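Local atomic coordinates of dihydrodipicolinate synthase family protein (Sinorhizobium meliloti, PDB entry 4DNH), a protein that is of unknown function but folds as a TIM barrel and may be an enzyme related to dihydrodipicolinate synthase. Residues 210-215 with 240-245; 112-117 with 150-155; 192-197 with 232-237; 33-38 with 291-296; 41-46 with 83-88. All coordinates share one frame; numbering follows the deposited sequence.

Contact 1: residues 210-215 with 240-245; sequences AAMKTC and IVMRRQ
The carboxamide of Gln245 meets Met212 through its oxygen: OE1 stands 3.4 Å from CE of Met212, and the two side chains cross at about a right angle. The other flat group here, the guanidinium of Arg244, belongs to the far flank of its segment. One of its faces carries CG2 of Ile240, 3.4 Å above the plane and off centre, near the edge of the group, while its NH2 forms a salt bridge with Asp267, a carboxylate it shares with Arg243.

Between the helices the work is done by two selenomethionines, Met212 and Met242, which lie side by side and run antiparallel. CG of Met212 lies 3.8 Å from CE of Met242, and the selenium of Met212 rests at a similar 3.8 Å from CG of Met242. Met212 bends at its last torsion (chi3 52°), and this turn carries its methyl carbon toward Gln245, with CG1 of Val241 beside it at 4.3 Å from CE. Met242 instead runs extended to its end, far enough for its CE to come within 3.5 Å of SG of Cys215.

Helices 208-221 and 236-243 thus pack as neighbours on the outside of the barrel, with Met242 also resting on Ile229 and Ile231 of strand 226-232 and on Met252 of strand 251-254. Carbon, sulfur and selenium make nearly all of the interface, so the two helices are held by close fit and dispersion rather than by directional bonds, and the buried methionines leave no charge to be neutralised between them.

Contact 2: residues 112-117 with 150-155; sequences DALIAC and GGRIIL
Ile154 N reaches Cys117 O from an unexpected side: the N-H points almost straight at the oxygen (173°, 2.8 Å from Ile154 N to Cys117 O), yet the donor stands well above the carbonyl plane. The short segments 115-117 and 153-155 run at 46° to one another. A second backbone bond, Cys117 N to Arg152 O at 2.7 Å, completes the pairing round the parallel bridge of Cys117 with Ile153.

Ala116 meets two side chains of segment 150-155: its CB lies 3.7 Å from CG1 of Ile154 and 3.8 Å from CG of Arg152. With CG tucked between its own backbone N and carbonyl carbon (chi1 52°), Arg152 brings CG to 3.1 Å from Ile115 O and then leads its chain away past Ala116. Its guanidinium passes obliquely by Ala116 and Leu114, NH2 standing 3.9 Å from CD1 of Leu114, and NH1 forms a salt bridge with Asp227. An alanine at Arg152 is likely to leave Asp227 without this ionic mate and Leu114 CD1 without its neighbour.

Cys117 and Ile153 turn to the other face, onto helix 132-148. Strand 115-119, that helix and strand 153-155 form a beta-alpha-beta crossover, the unit from which a TIM barrel is built.

Contact 3: residues 192-197 with 232-237; sequences GEMFDP and SLLSKE
Phe195 and Leu234 meet at about a right angle, CG of the leucine standing 4.0 Å from CE2 of the ring, while Met194 crosses the same leucine obliquely with its terminal methyl. Leu234 is therefore met by both side chains, the ring reaching CG and its two methyls and CE of Met194 coming 3.4 Å from CB. That CE also approaches Leu233 O, for the Met194 chain is bent at both of its outer torsions and doubles round toward the opposing backbone.

The ring has a second partner at its rim: Ser232 O lies near the ring plane, 3.5 Å from CD2 of Phe195. The same oxygen accepts a hydrogen bond from Gly192 N (2.8 Å between Gly192 N and Ser232 O), with the donor above the carbonyl plane. Gly192 comes in so closely that a CB here would run into Ser232 O, and its CA is also packed by CD2 of Leu233, 3.7 Å away. Gly192 O in turn accepts from both Phe195 N and Asp196 N, a tight turn from which the ring reaches out to Ser232 and Leu234. Cutting Phe195 back to an alanine would probably open a gap beside Leu234 and take away the ring edge that lies against Ser232 O.

Ser232 OG bonds a glycerol, probably from the crystallisation liquor, at the C-terminal end of its strand. Phe195 also touches Thr320, and Leu234 packs on Asp256 and Phe258. The contact ties the loop leaving strand 186-191 for helix 208-221 to the turn between the adjacent strand 226-232 and helix 236-243.

Contact 4: residues 33-38 with 291-296; sequences FSRVAF and EALGSG
Phe33 has its CG anti to the carbonyl carbon (chi1 -49°), which sends the ring back to the start of segment 291-296, while Arg35 folds at its second torsion (chi2 -75°) so that its chain turns across Leu293. The contact lies beside the closure of the TIM barrel: the run leading into its first strand, 37-40, lies against the C-terminal turn of helix 283-294, which comes after the last strand, 273-276.

The Phe33 ring approaches the helix backbone obliquely, CD1 lying 3.6 Å from Glu291 N. Glu291 directs its own carboxylate elsewhere, to a salt bridge with Arg28. The backbones come closest at Ser34 and Gly294, with 4.3 Å between their CA atoms. A side chain at Gly294 would press on Ser34 N and Phe33 CA, so the bare CA lets the loop settle against the helix. Ser34 OG lies 3.4 Å from that Gly294 CA.

The helix finishes here in a Schellman motif with Gly296 as its C-prime residue: Gly296 N returns to Leu293 O, and Arg297 N to Ala292 O. Leu293, also in touch with Phe301 of helix 298-305, sends its CD1 over one face of the Arg35 guanidinium, 3.7 Å above the plane and nearer its edge than its centre; the same methyl is 3.8 Å from Arg35 CG. Two backbone oxygens fix the rotation of this guanidinium. Arg35 NE bonds Ile264 O, and Arg35 NH1 folds back on its own loop to bond Ser34 O at 2.7 Å, coming from above that carbonyl plane.

Contact 5: residues 41-46 with 83-88; sequences AHVVAD and DTAQRG
Val43 and Ala85 supply the apolar part of this contact, CG2 of Val43 resting 3.6 Å from CB of Ala85. The valine brings that branch across because its CG1 takes the place anti to the backbone N (chi1 173°). The same alanine methyl sits 3.4 Å from Ala41 O, and a looser touch joins CB of His42 with CG2 of Thr84 at 4.2 Å.

Water carries the polar links. One molecule accepts from Val43 N at 2.9 Å and lies within hydrogen-bonding range of both Thr84 O (3.0 Å from the water oxygen) and OE1 of Gln86. A second joins Val43 O, 2.6 Å from its oxygen, to the same Gln86 OE1. Two waters thus meet at the Gln86 amide oxygen and serve both backbone polar groups of Val43, bridging loops that make no direct hydrogen bond to each other.

Several polar groups also bond to the rest of the fold. His42 ND1 is held by Asp280, Gln86 NE2 by Ile343 O, while Tyr323 OH is shared by Asp83 and Thr84 OG1. Thr84 also lies about 4 Å from a bound glycerol, probably from the crystallisation liquor. The two loops leave the C-terminal ends of the adjacent strands 37-40 and 77-80, the end of a TIM barrel where active sites of this fold lie.

In the fold
All five contacts lie in one domain built round a parallel eight-stranded barrel. Contact 5 lies first along the chain, then contact 2, then contacts 3 and 1, whose segments alternate and which share helix 236-243; contact 4 spans them all, joining the start of the barrel to helix 283-294, which comes after the last barrel strand. Contacts 3 and 5, with centres 19 Å apart, follow C-terminal strand ends and touch through Phe195 and Asp83. Contacts 2 and 4 reach the sheet at the earlier part of its strands and meet where Phe38 packs on Leu114. Contact 1 stands outside, its centre about 29 Å from that of contact 5, so the chain is tied together at the C-terminal mouth, in the strand wall and among the outer helices.

Contact 1: residues 210-215 with 240-245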
# COMPACT_ATOMS: atom_id res chain seq x y z
N ALA A 210 -16.96 13.70 -10.98
CA ALA A 210 -17.64 13.23 -12.18
C ALA A 210 -17.09 11.86 -12.59
O ALA A 210 -17.83 11.01 -13.06
CB ALA A 210 -17.49 14.24 -13.30
N ALA A 211 -15.79 11.66 -12.39
CA ALA A 211 -15.17 10.36 -12.57
C ALA A 211 -15.77 9.30 -11.62
O ALA A 211 -15.96 8.15 -12.00
CB ALA A 211 -13.66 10.47 -12.38
N MSE A 212 -16.09 9.72 -10.39
CA MSE A 212 -16.80 8.89 -9.42
C MSE A 212 -18.05 8.27 -10.00
O MSE A 212 -18.28 7.08 -9.82
CB MSE A 212 -17.15 9.76 -8.23
CG MSE A 212 -16.96 8.98 -6.93
SE MSE A 212 -17.87 9.86 -5.42
CE MSE A 212 -19.68 10.07 -6.17
N LYS A 213 -18.85 9.08 -10.70
CA LYS A 213 -20.10 8.63 -11.35
C LYS A 213 -19.88 7.43 -12.27
O LYS A 213 -20.62 6.44 -12.20
CB LYS A 213 -20.71 9.80 -12.15
CG LYS A 213 -22.17 9.63 -12.56
CD LYS A 213 -22.49 10.53 -13.75
CE LYS A 213 -23.66 11.47 -13.47
NZ LYS A 213 -24.98 10.79 -13.34
N THR A 214 -18.87 7.52 -13.13
CA THR A 214 -18.53 6.46 -14.06
C THR A 214 -18.08 5.22 -13.30
O THR A 214 -18.41 4.10 -13.68
CB THR A 214 -17.38 6.89 -15.00
OG1 THR A 214 -17.59 8.23 -15.43
CG2 THR A 214 -17.29 5.98 -16.22
N CYS A 215 -17.32 5.44 -12.23
CA CYS A 215 -16.77 4.37 -11.41
C CYS A 215 -17.87 3.60 -10.69
O CYS A 215 -17.90 2.37 -10.72
CB CYS A 215 -15.77 4.93 -10.40
SG CYS A 215 -14.95 3.65 -9.44
N ILE A 240 -16.10 9.20 1.84
CA ILE A 240 -17.31 9.13 2.65
C ILE A 240 -18.53 9.21 1.74
O ILE A 240 -19.47 8.42 1.89
CB ILE A 240 -17.33 10.22 3.74
CG1 ILE A 240 -16.26 9.90 4.80
CG2 ILE A 240 -18.71 10.33 4.38
CD1 ILE A 240 -16.03 10.96 5.86
N VAL A 241 -18.48 10.13 0.77
CA VAL A 241 -19.57 10.28 -0.20
C VAL A 241 -19.73 9.04 -1.07
O VAL A 241 -20.83 8.72 -1.51
CB VAL A 241 -19.42 11.57 -1.06
CG1 VAL A 241 -20.42 11.59 -2.21
CG2 VAL A 241 -19.58 12.82 -0.20
N MSE A 242 -18.64 8.32 -1.29
CA MSE A 242 -18.69 7.19 -2.20
C MSE A 242 -19.12 5.93 -1.52
O MSE A 242 -19.88 5.14 -2.09
CB MSE A 242 -17.35 6.99 -2.88
CG MSE A 242 -17.62 6.27 -4.19
SE MSE A 242 -15.88 5.79 -4.93
CE MSE A 242 -16.52 5.24 -6.71
N ARG A 243 -18.65 5.72 -0.29
CA ARG A 243 -19.00 4.51 0.45
C ARG A 243 -20.49 4.41 0.83
O ARG A 243 -20.96 3.34 1.21
CB ARG A 243 -18.09 4.35 1.67
CG ARG A 243 -18.31 5.37 2.77
CD ARG A 243 -17.43 5.03 3.96
NE ARG A 243 -17.62 6.00 5.02
CZ ARG A 243 -16.84 6.14 6.09
NH1 ARG A 243 -15.78 5.36 6.27
NH2 ARG A 243 -17.12 7.08 6.99
N ARG A 244 -21.20 5.52 0.72
CA ARG A 244 -22.65 5.59 1.01
C ARG A 244 -23.50 5.24 -0.21
O ARG A 244 -24.66 4.83 -0.07
CB ARG A 244 -23.02 6.96 1.58
CG ARG A 244 -22.44 7.24 2.96
CD ARG A 244 -22.50 8.72 3.35
NE ARG A 244 -21.95 8.93 4.69
CZ ARG A 244 -22.10 10.03 5.43
NH1 ARG A 244 -22.80 11.06 4.97
NH2 ARG A 244 -21.56 10.09 6.63
N GLN A 245 -22.91 5.38 -1.40
CA GLN A 245 -23.58 5.08 -2.66
C GLN A 245 -23.23 3.70 -3.21
O GLN A 245 -23.72 3.30 -4.26
CB GLN A 245 -23.23 6.13 -3.72
CG GLN A 245 -23.50 7.57 -3.30
CD GLN A 245 -23.52 8.51 -4.49
OE1 GLN A 245 -22.67 9.40 -4.60
NE2 GLN A 245 -24.48 8.32 -5.38

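Contact 2: residues 112-117 with 150-155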
# COMPACT_ATOMS: atom_id res chain seq x y z
N ASP A 112 -3.61 -19.42 7.80
CA ASP A 112 -4.17 -18.06 7.95
C ASP A 112 -3.51 -16.98 7.10
O ASP A 112 -2.98 -16.01 7.62
CB ASP A 112 -4.18 -17.64 9.44
CG ASP A 112 -2.77 -17.34 10.01
OD1 ASP A 112 -1.73 -17.66 9.38
OD2 ASP A 112 -2.71 -16.76 11.13
N ALA A 113 -3.55 -17.15 5.79
CA ALA A 113 -2.92 -16.19 4.91
C ALA A 113 -3.88 -15.58 3.88
O ALA A 113 -4.19 -16.22 2.87
CB ALA A 113 -1.72 -16.82 4.22
N LEU A 114 -4.34 -14.36 4.14
CA LEU A 114 -5.19 -13.64 3.21
C LEU A 114 -4.31 -12.79 2.27
O LEU A 114 -3.38 -12.11 2.71
CB LEU A 114 -6.20 -12.77 3.96
CG LEU A 114 -6.96 -11.64 3.23
CD1 LEU A 114 -8.11 -12.17 2.38
CD2 LEU A 114 -7.48 -10.62 4.25
N ILE A 115 -4.60 -12.85 0.98
CA ILE A 115 -3.74 -12.29 -0.03
C ILE A 115 -4.55 -12.06 -1.30
O ILE A 115 -5.42 -12.85 -1.65
CB ILE A 115 -2.48 -13.18 -0.29
CG1 ILE A 115 -1.66 -12.64 -1.47
CG2 ILE A 115 -2.85 -14.65 -0.49
CD1 ILE A 115 -0.19 -12.99 -1.40
N ALA A 116 -4.26 -10.94 -1.96
CA ALA A 116 -4.86 -10.61 -3.24
C ALA A 116 -3.80 -9.90 -4.05
O ALA A 116 -2.97 -9.16 -3.49
CB ALA A 116 -6.09 -9.72 -3.04
N CYS A 117 -3.84 -10.10 -5.35
CA CYS A 117 -2.72 -9.80 -6.21
C CYS A 117 -3.05 -8.77 -7.25
O CYS A 117 -4.02 -8.93 -7.99
CB CYS A 117 -2.27 -11.09 -6.89
SG CYS A 117 -1.98 -12.40 -5.69
N GLY A 150 -3.69 -19.53 -8.60
CA GLY A 150 -4.75 -19.53 -7.60
C GLY A 150 -4.89 -18.24 -6.82
O GLY A 150 -5.18 -18.26 -5.63
N GLY A 151 -4.69 -17.10 -7.48
CA GLY A 151 -4.75 -15.81 -6.79
C GLY A 151 -6.05 -15.08 -7.00
O GLY A 151 -6.63 -15.11 -8.09
N ARG A 152 -6.55 -14.43 -5.95
CA ARG A 152 -7.59 -13.42 -6.13
C ARG A 152 -6.95 -12.09 -6.58
O ARG A 152 -5.80 -11.79 -6.22
CB ARG A 152 -8.49 -13.29 -4.89
CG ARG A 152 -7.80 -13.06 -3.55
CD ARG A 152 -8.80 -12.72 -2.43
NE ARG A 152 -9.61 -11.54 -2.74
CZ ARG A 152 -10.38 -10.86 -1.88
NH1 ARG A 152 -11.07 -9.81 -2.30
NH2 ARG A 152 -10.46 -11.23 -0.60
N ILE A 153 -7.68 -11.34 -7.39
CA ILE A 153 -7.15 -10.18 -8.10
C ILE A 153 -7.52 -8.86 -7.46
O ILE A 153 -8.64 -8.69 -6.96
CB ILE A 153 -7.66 -10.17 -9.56
CG1 ILE A 153 -6.91 -11.21 -10.40
CG2 ILE A 153 -7.53 -8.79 -10.20
CD1 ILE A 153 -7.65 -12.51 -10.52
N ILE A 154 -6.57 -7.93 -7.46
CA ILE A 154 -6.83 -6.52 -7.22
C ILE A 154 -6.64 -5.88 -8.57
O ILE A 154 -5.54 -5.91 -9.12
CB ILE A 154 -5.83 -5.88 -6.25
CG1 ILE A 154 -5.99 -6.47 -4.85
CG2 ILE A 154 -6.05 -4.37 -6.20
CD1 ILE A 154 -4.83 -6.16 -3.93
N LEU A 155 -7.71 -5.34 -9.14
CA LEU A 155 -7.66 -4.88 -10.51
C LEU A 155 -7.12 -3.45 -10.56
O LEU A 155 -7.79 -2.50 -10.16
CB LEU A 155 -9.03 -4.99 -11.16
CG LEU A 155 -9.09 -4.77 -12.66
CD1 LEU A 155 -8.24 -5.80 -13.38
CD2 LEU A 155 -10.53 -4.84 -13.13

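Contact 3: residues 192-197 with 232-237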
# COMPACT_ATOMS: atom_id res chain seq x y z
N GLY A 192 -4.89 7.53 -7.37
CA GLY A 192 -4.81 8.96 -7.73
C GLY A 192 -3.49 9.41 -8.37
O GLY A 192 -2.48 8.71 -8.28
N GLU A 193 -3.51 10.58 -9.01
CA GLU A 193 -2.36 11.11 -9.76
C GLU A 193 -1.14 11.50 -8.92
O GLU A 193 -0.04 11.66 -9.46
CB GLU A 193 -2.75 12.26 -10.71
CG GLU A 193 -3.76 13.28 -10.19
CD GLU A 193 -5.19 12.89 -10.51
OE1 GLU A 193 -5.93 12.50 -9.58
OE2 GLU A 193 -5.58 12.95 -11.70
N MSE A 194 -1.33 11.67 -7.62
CA MSE A 194 -0.19 12.00 -6.75
C MSE A 194 0.66 10.77 -6.56
O MSE A 194 1.86 10.87 -6.30
CB MSE A 194 -0.67 12.57 -5.43
CG MSE A 194 -2.15 12.86 -5.55
SE MSE A 194 -3.14 11.31 -4.85
CE MSE A 194 -3.63 12.47 -3.33
N PHE A 195 0.03 9.60 -6.69
CA PHE A 195 0.74 8.33 -6.67
C PHE A 195 1.27 7.96 -8.06
O PHE A 195 2.40 7.44 -8.19
CB PHE A 195 -0.14 7.22 -6.08
CG PHE A 195 -0.50 7.43 -4.63
CD1 PHE A 195 0.43 7.19 -3.63
CD2 PHE A 195 -1.78 7.85 -4.27
CE1 PHE A 195 0.11 7.39 -2.29
CE2 PHE A 195 -2.11 8.04 -2.94
CZ PHE A 195 -1.17 7.80 -1.95
N ASP A 196 0.47 8.23 -9.09
CA ASP A 196 0.88 7.96 -10.46
C ASP A 196 0.38 9.07 -11.38
O ASP A 196 -0.81 9.12 -11.72
CB ASP A 196 0.36 6.59 -10.93
CG ASP A 196 1.22 5.99 -12.05
OD1 ASP A 196 1.78 6.74 -12.88
OD2 ASP A 196 1.34 4.75 -12.08
N PRO A 197 1.29 9.98 -11.77
CA PRO A 197 0.88 11.10 -12.64
C PRO A 197 0.31 10.62 -13.98
O PRO A 197 -0.57 11.26 -14.53
CB PRO A 197 2.18 11.89 -12.83
CG PRO A 197 3.04 11.51 -11.67
CD PRO A 197 2.71 10.07 -11.38
N SER A 232 -7.54 5.74 -3.59
CA SER A 232 -6.26 6.34 -3.22
C SER A 232 -6.17 7.74 -3.80
O SER A 232 -5.30 8.03 -4.63
CB SER A 232 -5.12 5.49 -3.76
OG SER A 232 -4.95 4.32 -3.00
N LEU A 233 -7.09 8.60 -3.38
CA LEU A 233 -7.16 9.98 -3.83
C LEU A 233 -6.77 10.94 -2.72
O LEU A 233 -6.66 12.14 -2.95
CB LEU A 233 -8.59 10.30 -4.25
CG LEU A 233 -9.22 9.54 -5.41
CD1 LEU A 233 -10.50 10.27 -5.78
CD2 LEU A 233 -8.28 9.48 -6.60
N LEU A 234 -6.61 10.40 -1.52
CA LEU A 234 -6.34 11.19 -0.31
C LEU A 234 -7.29 12.39 -0.12
O LEU A 234 -6.89 13.45 0.36
CB LEU A 234 -4.87 11.62 -0.24
CG LEU A 234 -3.77 10.57 -0.35
CD1 LEU A 234 -2.45 11.21 0.02
CD2 LEU A 234 -4.02 9.35 0.54
N SER A 235 -8.54 12.19 -0.52
CA SER A 235 -9.60 13.18 -0.36
C SER A 235 -10.66 12.48 0.49
O SER A 235 -11.50 11.75 -0.03
CB SER A 235 -10.17 13.58 -1.72
OG SER A 235 -10.66 14.92 -1.73
N LYS A 236 -10.58 12.70 1.80
CA LYS A 236 -11.45 12.03 2.77
C LYS A 236 -12.96 12.26 2.53
O LYS A 236 -13.76 11.32 2.68
CB LYS A 236 -11.00 12.42 4.18
CG LYS A 236 -12.08 12.42 5.25
CD LYS A 236 -11.65 13.30 6.41
CE LYS A 236 -12.80 14.17 6.86
NZ LYS A 236 -12.42 15.04 8.00
N GLU A 237 -13.35 13.47 2.14
CA GLU A 237 -14.76 13.72 1.81
C GLU A 237 -15.22 12.89 0.61
O GLU A 237 -16.39 12.51 0.54
CB GLU A 237 -15.10 15.21 1.63
CG GLU A 237 -13.99 16.08 1.04
CD GLU A 237 -13.90 16.04 -0.48
OE1 GLU A 237 -12.88 15.54 -1.00
OE2 GLU A 237 -14.84 16.52 -1.16

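Contact 4: residues 33-38 with 291-296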
# COMPACT_ATOMS: atom_id res chain seq x y z
N PHE A 33 -10.76 -9.33 14.44
CA PHE A 33 -11.10 -8.01 13.89
C PHE A 33 -12.56 -7.94 13.43
O PHE A 33 -13.17 -8.96 13.09
CB PHE A 33 -10.21 -7.63 12.70
CG PHE A 33 -8.74 -7.81 12.92
CD1 PHE A 33 -8.19 -7.78 14.20
CD2 PHE A 33 -7.89 -7.98 11.84
CE1 PHE A 33 -6.83 -7.94 14.40
CE2 PHE A 33 -6.53 -8.14 12.03
CZ PHE A 33 -6.00 -8.11 13.31
N SER A 34 -13.09 -6.72 13.41
CA SER A 34 -14.40 -6.44 12.84
C SER A 34 -14.24 -5.69 11.53
O SER A 34 -15.17 -5.02 11.08
CB SER A 34 -15.24 -5.62 13.82
OG SER A 34 -14.62 -4.39 14.15
N ARG A 35 -13.04 -5.79 10.94
CA ARG A 35 -12.75 -5.19 9.64
C ARG A 35 -11.94 -6.16 8.80
O ARG A 35 -11.27 -7.03 9.35
CB ARG A 35 -11.92 -3.91 9.82
CG ARG A 35 -12.60 -2.79 10.60
CD ARG A 35 -13.65 -2.09 9.77
NE ARG A 35 -14.31 -1.03 10.53
CZ ARG A 35 -15.39 -1.21 11.28
NH1 ARG A 35 -15.95 -2.41 11.38
NH2 ARG A 35 -15.91 -0.19 11.95
N VAL A 36 -12.00 -5.99 7.48
CA VAL A 36 -11.08 -6.64 6.53
C VAL A 36 -9.92 -5.71 6.16
O VAL A 36 -10.10 -4.72 5.42
CB VAL A 36 -11.80 -7.12 5.25
CG1 VAL A 36 -10.82 -7.80 4.30
CG2 VAL A 36 -12.94 -8.06 5.61
N ALA A 37 -8.73 -6.03 6.65
CA ALA A 37 -7.56 -5.15 6.56
C ALA A 37 -6.43 -5.82 5.83
O ALA A 37 -6.00 -6.91 6.22
CB ALA A 37 -7.10 -4.74 7.94
N PHE A 38 -5.94 -5.16 4.78
CA PHE A 38 -4.75 -5.58 4.05
C PHE A 38 -3.66 -4.55 4.27
O PHE A 38 -3.91 -3.34 4.30
CB PHE A 38 -4.99 -5.53 2.54
CG PHE A 38 -5.86 -6.63 2.01
CD1 PHE A 38 -7.23 -6.47 1.94
CD2 PHE A 38 -5.29 -7.78 1.50
CE1 PHE A 38 -8.03 -7.48 1.41
CE2 PHE A 38 -6.08 -8.78 0.96
CZ PHE A 38 -7.45 -8.63 0.92
N GLU A 291 -7.83 -5.17 16.67
CA GLU A 291 -8.34 -6.06 17.70
C GLU A 291 -9.26 -5.31 18.66
O GLU A 291 -10.37 -5.77 18.94
CB GLU A 291 -7.22 -6.75 18.46
CG GLU A 291 -7.74 -7.77 19.47
CD GLU A 291 -6.68 -8.30 20.42
OE1 GLU A 291 -5.49 -7.93 20.29
OE2 GLU A 291 -7.04 -9.08 21.32
N ALA A 292 -8.79 -4.17 19.16
CA ALA A 292 -9.59 -3.33 20.06
C ALA A 292 -10.92 -2.90 19.41
O ALA A 292 -11.97 -2.99 20.05
CB ALA A 292 -8.79 -2.11 20.51
N LEU A 293 -10.87 -2.47 18.15
CA LEU A 293 -12.08 -2.13 17.38
C LEU A 293 -13.05 -3.30 17.27
O LEU A 293 -14.27 -3.12 17.41
CB LEU A 293 -11.70 -1.67 15.98
CG LEU A 293 -12.49 -0.59 15.24
CD1 LEU A 293 -12.17 -0.71 13.76
CD2 LEU A 293 -13.98 -0.64 15.46
N GLY A 294 -12.51 -4.49 17.01
CA GLY A 294 -13.29 -5.73 16.95
C GLY A 294 -13.84 -6.16 18.30
O GLY A 294 -14.81 -6.92 18.37
N SER A 295 -13.22 -5.68 19.38
CA SER A 295 -13.72 -5.91 20.74
C SER A 295 -14.63 -4.77 21.21
O SER A 295 -14.85 -4.60 22.41
CB SER A 295 -12.54 -6.08 21.72
OG SER A 295 -11.97 -7.37 21.62
N GLY A 296 -15.16 -3.99 20.26
CA GLY A 296 -16.03 -2.85 20.57
C GLY A 296 -15.39 -1.81 21.47
O GLY A 296 -16.07 -0.94 22.01

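Contact 5: residues 41-46 with 83-88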
# COMPACT_ATOMS: atom_id res chain seq x y z
N ALA A 41 2.29 -4.47 0.76
CA ALA A 41 3.60 -4.74 1.31
C ALA A 41 4.73 -4.36 0.37
O ALA A 41 4.64 -4.52 -0.86
CB ALA A 41 3.71 -6.21 1.70
N HIS A 42 5.82 -3.88 0.96
CA HIS A 42 6.99 -3.39 0.21
C HIS A 42 7.87 -4.54 -0.21
O HIS A 42 7.67 -5.68 0.22
CB HIS A 42 7.78 -2.41 1.08
CG HIS A 42 8.49 -3.07 2.23
ND1 HIS A 42 7.86 -3.40 3.37
CD2 HIS A 42 9.82 -3.47 2.38
CE1 HIS A 42 8.75 -3.97 4.21
NE2 HIS A 42 9.94 -4.02 3.60
N VAL A 43 8.86 -4.22 -1.05
CA VAL A 43 9.85 -5.19 -1.54
C VAL A 43 11.24 -4.92 -0.98
O VAL A 43 11.70 -3.78 -0.97
CB VAL A 43 9.92 -5.16 -3.08
CG1 VAL A 43 11.07 -6.03 -3.58
CG2 VAL A 43 8.61 -5.65 -3.67
N VAL A 44 11.92 -5.97 -0.53
CA VAL A 44 13.32 -5.87 -0.12
C VAL A 44 14.25 -6.10 -1.32
O VAL A 44 14.26 -7.20 -1.92
CB VAL A 44 13.66 -6.85 1.00
CG1 VAL A 44 15.10 -6.62 1.52
CG2 VAL A 44 12.65 -6.69 2.13
N ALA A 45 15.05 -5.08 -1.65
CA ALA A 45 16.07 -5.25 -2.70
C ALA A 45 17.26 -6.09 -2.23
O ALA A 45 17.55 -6.19 -1.04
CB ALA A 45 16.53 -3.89 -3.22
N ASP A 46 17.97 -6.67 -3.19
CA ASP A 46 19.19 -7.40 -2.87
C ASP A 46 20.36 -6.44 -3.07
O ASP A 46 20.65 -6.06 -4.19
CB ASP A 46 19.33 -8.62 -3.78
CG ASP A 46 20.65 -9.36 -3.61
OD1 ASP A 46 21.41 -8.99 -2.68
OD2 ASP A 46 20.92 -10.31 -4.39
N ASP A 83 1.16 -0.78 -5.41
CA ASP A 83 1.90 0.47 -5.51
C ASP A 83 3.02 0.53 -4.47
O ASP A 83 4.09 1.02 -4.77
CB ASP A 83 0.97 1.67 -5.36
CG ASP A 83 1.65 2.96 -5.73
OD1 ASP A 83 1.75 3.25 -6.94
OD2 ASP A 83 2.09 3.68 -4.80
N THR A 84 2.78 0.01 -3.27
CA THR A 84 3.83 -0.01 -2.22
C THR A 84 5.01 -0.91 -2.59
O THR A 84 6.13 -0.70 -2.12
CB THR A 84 3.28 -0.44 -0.84
OG1 THR A 84 2.15 0.36 -0.50
CG2 THR A 84 4.32 -0.25 0.25
N ALA A 85 4.78 -1.91 -3.43
CA ALA A 85 5.88 -2.80 -3.83
C ALA A 85 6.56 -2.20 -5.05
O ALA A 85 7.34 -2.86 -5.71
CB ALA A 85 5.38 -4.20 -4.12
N GLN A 86 6.22 -0.94 -5.32
CA GLN A 86 6.87 -0.10 -6.34
C GLN A 86 6.49 -0.47 -7.75
O GLN A 86 7.21 -0.14 -8.69
CB GLN A 86 8.40 -0.03 -6.16
CG GLN A 86 8.80 0.86 -4.99
CD GLN A 86 10.24 0.64 -4.53
OE1 GLN A 86 10.49 -0.10 -3.58
NE2 GLN A 86 11.18 1.29 -5.21
N ARG A 87 5.34 -1.15 -7.86
CA ARG A 87 4.72 -1.52 -9.14
C ARG A 87 4.63 -0.30 -10.07
O ARG A 87 4.23 0.79 -9.64
CB ARG A 87 3.31 -2.07 -8.87
CG ARG A 87 2.64 -2.74 -10.06
CD ARG A 87 3.18 -4.14 -10.28
NE ARG A 87 2.42 -4.86 -11.28
CZ ARG A 87 1.44 -5.72 -11.03
NH1 ARG A 87 0.81 -6.30 -12.04
NH2 ARG A 87 1.08 -6.02 -9.77
N GLY A 88 5.02 -0.49 -11.33
CA GLY A 88 4.99 0.62 -12.31
C GLY A 88 6.06 1.70 -12.14
O GLY A 88 6.21 2.55 -13.01
O HOH W 1 9.02 -1.51 -2.02
O HOH W 2 12.51 -1.57 -2.07